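Local atomic coordinates of VC0179-like protein (Escherichia coli, PDB entry 4XJ6), a protein that is a bacterial homologue of cyclic GMP-AMP synthase, a nucleotidyltransferase that probably joins two nucleoside triphosphates into a cyclic dinucleotide at a magnesium-dependent site. Residues 82-85 with 86-90; 262-265 with 266-270; 317-320 with 321-325. One frame throughout, in Å; residues are numbered along the deposited sequence.

Interaction 1 (82-85 with 86-90); sequences RADL and ARLIF
Asp84 and Arg87, one turn apart on helix 79-90, form the charged part of this contact. Their salt bridge is long, with Asp84 OD1 3.4 Å from Arg87 NH2, and the carboxylate and guanidinium planes stand 28° apart. Water 1 adds a second link, donating to Asp84 OD1 at 2.6 Å and accepting from Arg87 NE at 3.0 Å, and lies in the guanidinium plane at its edge. A bend at chi3 (-64°) folds the arginine back along the helix, laying one guanidinium face over Asp84 CA and Ala83 O. The small methyl of Ala83 suits this place, its CB 3.7 Å from Arg87 NH1. Arg87 NH2 has a second anionic partner in Glu80, so two acids of the preceding turns share one arginine.

The apolar part lies on another side of the helix, where Leu85 CG meets Ile89 CD1 at 4.0 Å. Both are branched and buried: Leu85 packs on Leu155 of helix 149-166, and Ile89 on Ala52 and Val55 of helix 24-57.

Backbone bonds from Ala86, Arg87, Leu88 and Ile89 N to the carbonyls four residues earlier join the two segments, that of Leu88 N to Asp84 O being 2.9 Å long. The whole is consistent with an amphipathic alpha-helix, with an i to i+3 ion pair on its more accessible side and an i to i+4 leucine-isoleucine pair against neighbouring helices.

Interaction 2 (262-265 with 266-270); sequences DWFN and ESCKR
A serine folded back on its own helix and a cysteine sulfur-aromatic contact mark this part of helix 257-271. Ser267 OG lies beside its own backbone N (chi1 -68°), from where it donates to Trp263 O at 2.8 Å. Ser267 N reaches the same oxygen from the opposite face of the carbonyl plane, and water 2 donates to it at 2.7 Å, so three donors grip one carbonyl. Arg270 joins this cluster: its NH2 donates to Ser267 OG at 3.1 Å and its NH1 to water 2. The hydroxyl also sits over one face of the Trp263 indole, nearest NE1.

Cys268 SG rides over the Phe264 ring, 3.9 Å from its centroid and 16° off the normal; a small, polarisable sulfur suits this buried place. On the exposed flank Lys269 bends at its last torsion, bringing NZ 3.3 Å from Glu266 OE1 in a salt bridge.

The side chain of Phe264 lies about 7 Å from a bound 3'-deoxy-guanosine-5'-triphosphate and meets Tyr115 edge to face. Trp263 packs on Ile298, Thr302 and Val305 of helix 297-310, whose Asp309 pairs with Arg270, while Phe264, Ser267 and Cys268 touch Leu275 of helix 274-289.

Interaction 3 (317-320 with 321-325); sequences DLTG and TMKLI
Asp317 and Thr321 meet at the start of helix 318-335, where Asp317 O takes the backbone N of Thr321 at 3.0 Å. The hydroxyl of Thr321 lies close to the same carbonyl, OG1 being 2.8 Å from Asp317 O, though its proton has another acceptor within reach. With chi1 at -65°, OG1 stands beside the residue's own N and anti to its carbonyl carbon, which turns it back toward the preceding turn.

Asp317 is the N-cap. Its OD1 accepts from Gly320 N at 3.2 Å, a weak bond by length but almost straight at 178°, and so provides for an amide that precedes the regular backbone ladder. Glycine, with no side chain, leaves room for the Asp317 carboxylate to lie close to this amide as it does here. The ladder then proceeds: Met322 N gives to Leu318 O at 2.9 Å, Lys323 N to Thr319 O at 3.2 Å, and Leu324 N to Gly320 O.

Two side chains find their polar partners outside the turn. Thr319 OG1 bonds to Asp4 and to Phe5 N, while the Thr319 amide is met by Asn6 OD1; Lys323 lays its aliphatic CG over Thr319 O and sends NZ to Glu377. The chemistry implies a helix start at which two early amides, of Thr319 and Gly320, are met by side-chain acceptors, Asn6 and, weakly, Asp317, the acidic cap probably also offsetting the positive end of the helix dipole.

In the fold
All three are local contacts along single helices, interaction 3 including the N-cap residue, and each is partly buried. Interactions 2 and 3 lie on the same side of the chain's centre, about 11 Å apart at their nearest atoms, and both pack on helices 274-289 and 297-310. Interaction 1 stands on the opposite side, its centre 44 Å from that of interaction 2, against helices 62-69, 149-166 and 24-57. Their chemistry follows position. Away from the helix starts, 82-90 and 262-270 each combine an ion pair on a more accessible flank with buried apolar contacts, aromatic in interaction 2, which lies nearest the chain's centre. Interaction 3, at a helix start, relies on capping and joins N-terminal residues to the C-terminal domain.

Interaction 1 (82-85 with 86-90)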
ATOM      1  N   ARG A  82      15.202  11.523  20.350  1.00 27.50           N
ATOM      2  CA  ARG A  82      14.514  12.054  21.522  1.00 25.63           C
ATOM      3  C   ARG A  82      14.877  13.518  21.732  1.00 26.27           C
ATOM      4  O   ARG A  82      14.023  14.342  22.064  1.00 30.25           O
ATOM      5  CB  ARG A  82      14.859  11.244  22.770  1.00 28.26           C
ATOM      6  CG  ARG A  82      14.458   9.790  22.685  1.00 32.84           C
ATOM      7  CD  ARG A  82      14.459   9.134  24.061  1.00 35.03           C
ATOM      8  NE  ARG A  82      15.781   9.142  24.681  1.00 37.53           N
ATOM      9  CZ  ARG A  82      16.667   8.159  24.562  1.00 42.01           C
ATOM     10  NH1 ARG A  82      16.376   7.092  23.832  1.00 44.69           N
ATOM     11  NH2 ARG A  82      17.844   8.243  25.167  1.00 43.65           N
ATOM     12  N   ALA A  83      16.154  13.830  21.533  1.00 23.91           N
ATOM     13  CA  ALA A  83      16.637  15.202  21.627  1.00 24.24           C
ATOM     14  C   ALA A  83      16.038  16.059  20.517  1.00 28.60           C
ATOM     15  O   ALA A  83      15.676  17.214  20.739  1.00 29.29           O
ATOM     16  CB  ALA A  83      18.157  15.238  21.562  1.00 23.40           C
ATOM     17  N   ASP A  84      15.932  15.481  19.325  1.00 21.86           N
ATOM     18  CA  ASP A  84      15.408  16.193  18.166  1.00 24.23           C
ATOM     19  C   ASP A  84      13.935  16.539  18.354  1.00 27.32           C
ATOM     20  O   ASP A  84      13.524  17.678  18.128  1.00 21.88           O
ATOM     21  CB  ASP A  84      15.597  15.361  16.898  1.00 22.38           C
ATOM     22  CG  ASP A  84      15.383  16.170  15.636  1.00 33.05           C
ATOM     23  OD1 ASP A  84      15.362  17.418  15.717  1.00 32.86           O
ATOM     24  OD2 ASP A  84      15.251  15.557  14.556  1.00 36.18           O
ATOM     25  N   LEU A  85      13.148  15.550  18.771  1.00 24.31           N
ATOM     26  CA  LEU A  85      11.725  15.751  19.021  1.00 26.10           C
ATOM     27  C   LEU A  85      11.511  16.742  20.158  1.00 29.41           C
ATOM     28  O   LEU A  85      10.557  17.520  20.145  1.00 30.61           O
ATOM     29  CB  LEU A  85      11.039  14.422  19.344  1.00 26.19           C
ATOM     30  CG  LEU A  85       9.519  14.495  19.500  1.00 27.14           C
ATOM     31  CD1 LEU A  85       8.876  15.086  18.249  1.00 24.30           C
ATOM     32  CD2 LEU A  85       8.943  13.120  19.813  1.00 25.67           C
ATOM     33  N   ALA A  86      12.408  16.702  21.139  1.00 29.37           N
ATOM     34  CA  ALA A  86      12.375  17.645  22.251  1.00 23.33           C
ATOM     35  C   ALA A  86      12.541  19.067  21.736  1.00 26.00           C
ATOM     36  O   ALA A  86      11.798  19.967  22.124  1.00 27.31           O
ATOM     37  CB  ALA A  86      13.460  17.315  23.268  1.00 22.01           C
ATOM     38  N   ARG A  87      13.515  19.256  20.852  1.00 24.68           N
ATOM     39  CA  ARG A  87      13.767  20.561  20.255  1.00 27.63           C
ATOM     40  C   ARG A  87      12.577  21.044  19.434  1.00 29.63           C
ATOM     41  O   ARG A  87      12.125  22.176  19.596  1.00 24.70           O
ATOM     42  CB  ARG A  87      15.018  20.519  19.380  1.00 24.13           C
ATOM     43  CG  ARG A  87      16.311  20.376  20.160  1.00 31.82           C
ATOM     44  CD  ARG A  87      17.519  20.632  19.278  1.00 25.91           C
ATOM     45  NE  ARG A  87      17.644  19.643  18.211  1.00 28.12           N
ATOM     46  CZ  ARG A  87      18.317  18.503  18.329  1.00 29.26           C
ATOM     47  NH1 ARG A  87      18.920  18.206  19.472  1.00 25.63           N
ATOM     48  NH2 ARG A  87      18.388  17.658  17.310  1.00 27.83           N
ATOM     49  N   LEU A  88      12.078  20.176  18.557  1.00 25.72           N
ATOM     50  CA  LEU A  88      10.959  20.507  17.678  1.00 26.09           C
ATOM     51  C   LEU A  88       9.719  20.947  18.449  1.00 25.00           C
ATOM     52  O   LEU A  88       9.078  21.933  18.089  1.00 26.93           O
ATOM     53  CB  LEU A  88      10.611  19.309  16.793  1.00 25.17           C
ATOM     54  CG  LEU A  88      11.657  18.925  15.750  1.00 24.81           C
ATOM     55  CD1 LEU A  88      11.308  17.591  15.110  1.00 22.53           C
ATOM     56  CD2 LEU A  88      11.774  20.017  14.699  1.00 25.43           C
ATOM     57  N   ILE A  89       9.379  20.211  19.501  1.00 22.88           N
ATOM     58  CA  ILE A  89       8.233  20.553  20.337  1.00 29.13           C
ATOM     59  C   ILE A  89       8.516  21.840  21.110  1.00 31.51           C
ATOM     60  O   ILE A  89       7.624  22.660  21.331  1.00 34.20           O
ATOM     61  CB  ILE A  89       7.889  19.407  21.314  1.00 26.63           C
ATOM     62  CG1 ILE A  89       7.359  18.197  20.545  1.00 21.49           C
ATOM     63  CG2 ILE A  89       6.864  19.846  22.354  1.00 23.05           C
ATOM     64  CD1 ILE A  89       7.043  17.015  21.431  1.00 27.35           C
ATOM     65  N   PHE A  90       9.773  22.013  21.500  1.00 27.03           N
ATOM     66  CA  PHE A  90      10.202  23.198  22.229  1.00 26.44           C
ATOM     67  C   PHE A  90      10.063  24.466  21.387  1.00 27.35           C
ATOM     68  O   PHE A  90       9.599  25.496  21.878  1.00 28.24           O
ATOM     69  CB  PHE A  90      11.651  23.025  22.693  1.00 27.35           C
ATOM     70  CG  PHE A  90      12.220  24.226  23.394  1.00 30.04           C
ATOM     71  CD1 PHE A  90      12.045  24.403  24.756  1.00 25.20           C
ATOM     72  CD2 PHE A  90      12.953  25.167  22.690  1.00 29.59           C
ATOM     73  CE1 PHE A  90      12.581  25.504  25.397  1.00 26.08           C
ATOM     74  CE2 PHE A  90      13.487  26.268  23.321  1.00 32.74           C
ATOM     75  CZ  PHE A  90      13.301  26.439  24.681  1.00 31.58           C
TER
HETATM   76  O   HOH W   1      15.818  19.995  15.896  1.00 27.93           O

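Interaction 2 (262-265 with 266-270)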
ATOM      1  N   ASP A 262     -10.646   6.743  -5.855  1.00 26.05           N
ATOM      2  CA  ASP A 262     -11.767   7.181  -6.679  1.00 29.63           C
ATOM      3  C   ASP A 262     -11.622   6.705  -8.116  1.00 24.39           C
ATOM      4  O   ASP A 262     -12.593   6.281  -8.734  1.00 25.11           O
ATOM      5  CB  ASP A 262     -11.898   8.704  -6.658  1.00 34.20           C
ATOM      6  CG  ASP A 262     -12.383   9.231  -5.325  1.00 37.85           C
ATOM      7  OD1 ASP A 262     -12.906   8.429  -4.525  1.00 33.34           O
ATOM      8  OD2 ASP A 262     -12.245  10.449  -5.086  1.00 43.05           O
ATOM      9  N   TRP A 263     -10.404   6.776  -8.642  1.00 23.96           N
ATOM     10  CA  TRP A 263     -10.141   6.366 -10.014  1.00 26.59           C
ATOM     11  C   TRP A 263     -10.382   4.878 -10.226  1.00 27.32           C
ATOM     12  O   TRP A 263     -10.954   4.473 -11.240  1.00 24.48           O
ATOM     13  CB  TRP A 263      -8.707   6.713 -10.408  1.00 25.88           C
ATOM     14  CG  TRP A 263      -8.193   5.895 -11.549  1.00 27.00           C
ATOM     15  CD1 TRP A 263      -8.390   6.125 -12.876  1.00 25.16           C
ATOM     16  CD2 TRP A 263      -7.388   4.713 -11.460  1.00 26.85           C
ATOM     17  NE1 TRP A 263      -7.758   5.162 -13.622  1.00 32.89           N
ATOM     18  CE2 TRP A 263      -7.136   4.282 -12.776  1.00 30.27           C
ATOM     19  CE3 TRP A 263      -6.856   3.978 -10.396  1.00 25.83           C
ATOM     20  CZ2 TRP A 263      -6.375   3.152 -13.057  1.00 30.02           C
ATOM     21  CZ3 TRP A 263      -6.100   2.855 -10.677  1.00 24.27           C
ATOM     22  CH2 TRP A 263      -5.868   2.452 -11.998  1.00 26.49           C
ATOM     23  N   PHE A 264      -9.941   4.064  -9.271  1.00 22.72           N
ATOM     24  CA  PHE A 264     -10.072   2.617  -9.392  1.00 22.25           C
ATOM     25  C   PHE A 264     -11.518   2.172  -9.217  1.00 28.77           C
ATOM     26  O   PHE A 264     -11.994   1.300  -9.944  1.00 27.66           O
ATOM     27  CB  PHE A 264      -9.177   1.895  -8.382  1.00 21.12           C
ATOM     28  CG  PHE A 264      -9.211   0.402  -8.515  1.00 26.63           C
ATOM     29  CD1 PHE A 264      -8.839  -0.200  -9.704  1.00 22.92           C
ATOM     30  CD2 PHE A 264      -9.621  -0.400  -7.460  1.00 27.25           C
ATOM     31  CE1 PHE A 264      -8.872  -1.572  -9.839  1.00 20.57           C
ATOM     32  CE2 PHE A 264      -9.655  -1.776  -7.593  1.00 20.17           C
ATOM     33  CZ  PHE A 264      -9.279  -2.358  -8.787  1.00 20.23           C
ATOM     34  N   ASN A 265     -12.214   2.768  -8.253  1.00 28.22           N
ATOM     35  CA  ASN A 265     -13.618   2.449  -8.021  1.00 26.90           C
ATOM     36  C   ASN A 265     -14.473   2.824  -9.225  1.00 27.48           C
ATOM     37  O   ASN A 265     -15.379   2.086  -9.605  1.00 28.86           O
ATOM     38  CB  ASN A 265     -14.129   3.152  -6.760  1.00 29.19           C
ATOM     39  CG  ASN A 265     -13.660   2.471  -5.486  1.00 34.60           C
ATOM     40  OD1 ASN A 265     -13.560   1.245  -5.428  1.00 31.49           O
ATOM     41  ND2 ASN A 265     -13.367   3.261  -4.460  1.00 37.50           N
ATOM     42  N   GLU A 266     -14.169   3.967  -9.832  1.00 27.52           N
ATOM     43  CA  GLU A 266     -14.868   4.401 -11.035  1.00 32.54           C
ATOM     44  C   GLU A 266     -14.569   3.461 -12.198  1.00 31.34           C
ATOM     45  O   GLU A 266     -15.429   3.206 -13.040  1.00 28.06           O
ATOM     46  CB  GLU A 266     -14.475   5.832 -11.404  1.00 37.63           C
ATOM     47  CG  GLU A 266     -15.243   6.405 -12.585  1.00 50.82           C
ATOM     48  CD  GLU A 266     -16.709   6.629 -12.272  1.00 59.81           C
ATOM     49  OE1 GLU A 266     -17.042   6.828 -11.084  1.00 59.98           O
ATOM     50  OE2 GLU A 266     -17.529   6.602 -13.213  1.00 63.59           O
ATOM     51  N   SER A 267     -13.340   2.955 -12.236  1.00 25.85           N
ATOM     52  CA  SER A 267     -12.912   2.018 -13.269  1.00 28.07           C
ATOM     53  C   SER A 267     -13.675   0.703 -13.160  1.00 27.84           C
ATOM     54  O   SER A 267     -14.074   0.118 -14.170  1.00 26.28           O
ATOM     55  CB  SER A 267     -11.407   1.758 -13.177  1.00 24.59           C
ATOM     56  OG  SER A 267     -10.662   2.912 -13.523  1.00 28.11           O
ATOM     57  N   CYS A 268     -13.867   0.239 -11.928  1.00 25.02           N
ATOM     58  CA  CYS A 268     -14.638  -0.973 -11.674  1.00 29.35           C
ATOM     59  C   CYS A 268     -16.076  -0.798 -12.150  1.00 26.72           C
ATOM     60  O   CYS A 268     -16.672  -1.716 -12.711  1.00 27.10           O
ATOM     61  CB  CYS A 268     -14.605  -1.331 -10.186  1.00 24.37           C
ATOM     62  SG  CYS A 268     -12.972  -1.786  -9.548  1.00 25.50           S
ATOM     63  N   LYS A 269     -16.625   0.391 -11.921  1.00 27.36           N
ATOM     64  CA  LYS A 269     -17.961   0.728 -12.397  1.00 35.15           C
ATOM     65  C   LYS A 269     -18.003   0.714 -13.918  1.00 35.56           C
ATOM     66  O   LYS A 269     -18.929   0.178 -14.525  1.00 35.83           O
ATOM     67  CB  LYS A 269     -18.394   2.105 -11.886  1.00 40.94           C
ATOM     68  CG  LYS A 269     -18.386   2.269 -10.378  1.00 48.60           C
ATOM     69  CD  LYS A 269     -18.904   3.647  -9.998  1.00 54.95           C
ATOM     70  CE  LYS A 269     -18.574   4.001  -8.558  1.00 58.75           C
ATOM     71  NZ  LYS A 269     -17.366   4.866  -8.457  1.00 61.35           N
ATOM     72  N   ARG A 270     -16.981   1.309 -14.521  1.00 35.69           N
ATOM     73  CA  ARG A 270     -16.927   1.492 -15.966  1.00 38.64           C
ATOM     74  C   ARG A 270     -16.683   0.179 -16.705  1.00 41.16           C
ATOM     75  O   ARG A 270     -17.380  -0.142 -17.666  1.00 40.78           O
ATOM     76  CB  ARG A 270     -15.836   2.508 -16.316  1.00 36.66           C
ATOM     77  CG  ARG A 270     -15.778   2.903 -17.782  1.00 39.07           C
ATOM     78  CD  ARG A 270     -14.746   4.006 -18.027  1.00 40.76           C
ATOM     79  NE  ARG A 270     -13.382   3.565 -17.741  1.00 38.08           N
ATOM     80  CZ  ARG A 270     -12.717   3.852 -16.624  1.00 35.18           C
ATOM     81  NH1 ARG A 270     -13.285   4.592 -15.678  1.00 28.90           N
ATOM     82  NH2 ARG A 270     -11.481   3.400 -16.453  1.00 27.65           N
TER
HETATM   83  O   HOH W   2     -11.802   5.803 -13.398  1.00 29.84           O

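Interaction 3 (317-320 with 321-325)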
ATOM      1  N   ASP A 317     -15.967 -14.102 -19.184  1.00 33.91           N
ATOM      2  CA  ASP A 317     -14.947 -15.042 -19.636  1.00 33.15           C
ATOM      3  C   ASP A 317     -13.575 -14.637 -19.103  1.00 32.45           C
ATOM      4  O   ASP A 317     -12.837 -13.906 -19.761  1.00 27.95           O
ATOM      5  CB  ASP A 317     -14.927 -15.124 -21.167  1.00 32.02           C
ATOM      6  CG  ASP A 317     -13.891 -16.107 -21.688  1.00 30.70           C
ATOM      7  OD1 ASP A 317     -13.472 -16.998 -20.921  1.00 29.58           O
ATOM      8  OD2 ASP A 317     -13.495 -15.994 -22.869  1.00 30.72           O
ATOM      9  N   LEU A 318     -13.244 -15.122 -17.909  1.00 23.65           N
ATOM     10  CA  LEU A 318     -11.981 -14.783 -17.261  1.00 31.67           C
ATOM     11  C   LEU A 318     -10.788 -15.429 -17.951  1.00 29.71           C
ATOM     12  O   LEU A 318      -9.679 -14.900 -17.909  1.00 31.86           O
ATOM     13  CB  LEU A 318     -12.012 -15.193 -15.786  1.00 31.79           C
ATOM     14  CG  LEU A 318     -13.030 -14.442 -14.925  1.00 31.64           C
ATOM     15  CD1 LEU A 318     -13.067 -14.996 -13.512  1.00 33.33           C
ATOM     16  CD2 LEU A 318     -12.704 -12.960 -14.909  1.00 29.99           C
ATOM     17  N   THR A 319     -11.019 -16.577 -18.579  1.00 28.33           N
ATOM     18  CA  THR A 319      -9.959 -17.279 -19.298  1.00 27.91           C
ATOM     19  C   THR A 319      -9.482 -16.454 -20.486  1.00 28.13           C
ATOM     20  O   THR A 319      -8.291 -16.181 -20.625  1.00 27.14           O
ATOM     21  CB  THR A 319     -10.418 -18.662 -19.803  1.00 27.54           C
ATOM     22  OG1 THR A 319     -10.839 -19.465 -18.694  1.00 24.88           O
ATOM     23  CG2 THR A 319      -9.283 -19.367 -20.532  1.00 27.86           C
ATOM     24  N   GLY A 320     -10.421 -16.058 -21.338  1.00 23.84           N
ATOM     25  CA  GLY A 320     -10.105 -15.229 -22.485  1.00 24.38           C
ATOM     26  C   GLY A 320      -9.599 -13.856 -22.082  1.00 25.86           C
ATOM     27  O   GLY A 320      -8.648 -13.343 -22.672  1.00 27.34           O
ATOM     28  N   THR A 321     -10.231 -13.263 -21.074  1.00 23.07           N
ATOM     29  CA  THR A 321      -9.850 -11.935 -20.601  1.00 23.35           C
ATOM     30  C   THR A 321      -8.421 -11.893 -20.061  1.00 22.65           C
ATOM     31  O   THR A 321      -7.666 -10.967 -20.363  1.00 25.97           O
ATOM     32  CB  THR A 321     -10.816 -11.437 -19.510  1.00 22.95           C
ATOM     33  OG1 THR A 321     -12.122 -11.266 -20.076  1.00 23.72           O
ATOM     34  CG2 THR A 321     -10.344 -10.113 -18.928  1.00 23.90           C
ATOM     35  N   MET A 322      -8.051 -12.896 -19.270  1.00 20.60           N
ATOM     36  CA  MET A 322      -6.695 -12.980 -18.731  1.00 27.37           C
ATOM     37  C   MET A 322      -5.676 -13.188 -19.846  1.00 26.90           C
ATOM     38  O   MET A 322      -4.555 -12.685 -19.777  1.00 27.66           O
ATOM     39  CB  MET A 322      -6.583 -14.108 -17.702  1.00 19.33           C
ATOM     40  CG  MET A 322      -7.210 -13.786 -16.351  1.00 19.04           C
ATOM     41  SD  MET A 322      -6.499 -12.318 -15.578  1.00 23.81           S
ATOM     42  CE  MET A 322      -4.812 -12.854 -15.326  1.00 27.46           C
ATOM     43  N   LYS A 323      -6.076 -13.932 -20.872  1.00 23.03           N
ATOM     44  CA  LYS A 323      -5.228 -14.154 -22.039  1.00 28.89           C
ATOM     45  C   LYS A 323      -5.035 -12.854 -22.812  1.00 29.56           C
ATOM     46  O   LYS A 323      -3.943 -12.571 -23.304  1.00 30.17           O
ATOM     47  CB  LYS A 323      -5.828 -15.230 -22.944  1.00 28.18           C
ATOM     48  CG  LYS A 323      -5.597 -16.651 -22.455  1.00 28.49           C
ATOM     49  CD  LYS A 323      -6.473 -17.636 -23.204  1.00 27.70           C
ATOM     50  CE  LYS A 323      -6.273 -17.529 -24.706  1.00 28.95           C
ATOM     51  NZ  LYS A 323      -7.256 -18.364 -25.450  1.00 29.71           N
ATOM     52  N   LEU A 324      -6.102 -12.067 -22.910  1.00 22.29           N
ATOM     53  CA  LEU A 324      -6.039 -10.758 -23.548  1.00 29.31           C
ATOM     54  C   LEU A 324      -5.082  -9.840 -22.798  1.00 24.04           C
ATOM     55  O   LEU A 324      -4.242  -9.169 -23.397  1.00 24.79           O
ATOM     56  CB  LEU A 324      -7.431 -10.127 -23.609  1.00 25.39           C
ATOM     57  CG  LEU A 324      -7.493  -8.654 -24.013  1.00 27.88           C
ATOM     58  CD1 LEU A 324      -7.010  -8.465 -25.444  1.00 28.70           C
ATOM     59  CD2 LEU A 324      -8.903  -8.101 -23.835  1.00 29.65           C
ATOM     60  N   ILE A 325      -5.224  -9.822 -21.478  1.00 21.52           N
ATOM     61  CA  ILE A 325      -4.390  -8.996 -20.615  1.00 22.16           C
ATOM     62  C   ILE A 325      -2.918  -9.390 -20.700  1.00 24.52           C
ATOM     63  O   ILE A 325      -2.047  -8.532 -20.845  1.00 23.88           O
ATOM     64  CB  ILE A 325      -4.867  -9.082 -19.153  1.00 22.51           C
ATOM     65  CG1 ILE A 325      -6.202  -8.355 -18.995  1.00 25.63           C
ATOM     66  CG2 ILE A 325      -3.834  -8.494 -18.201  1.00 18.40           C
ATOM     67  CD1 ILE A 325      -6.814  -8.520 -17.630  1.00 30.38           C
TER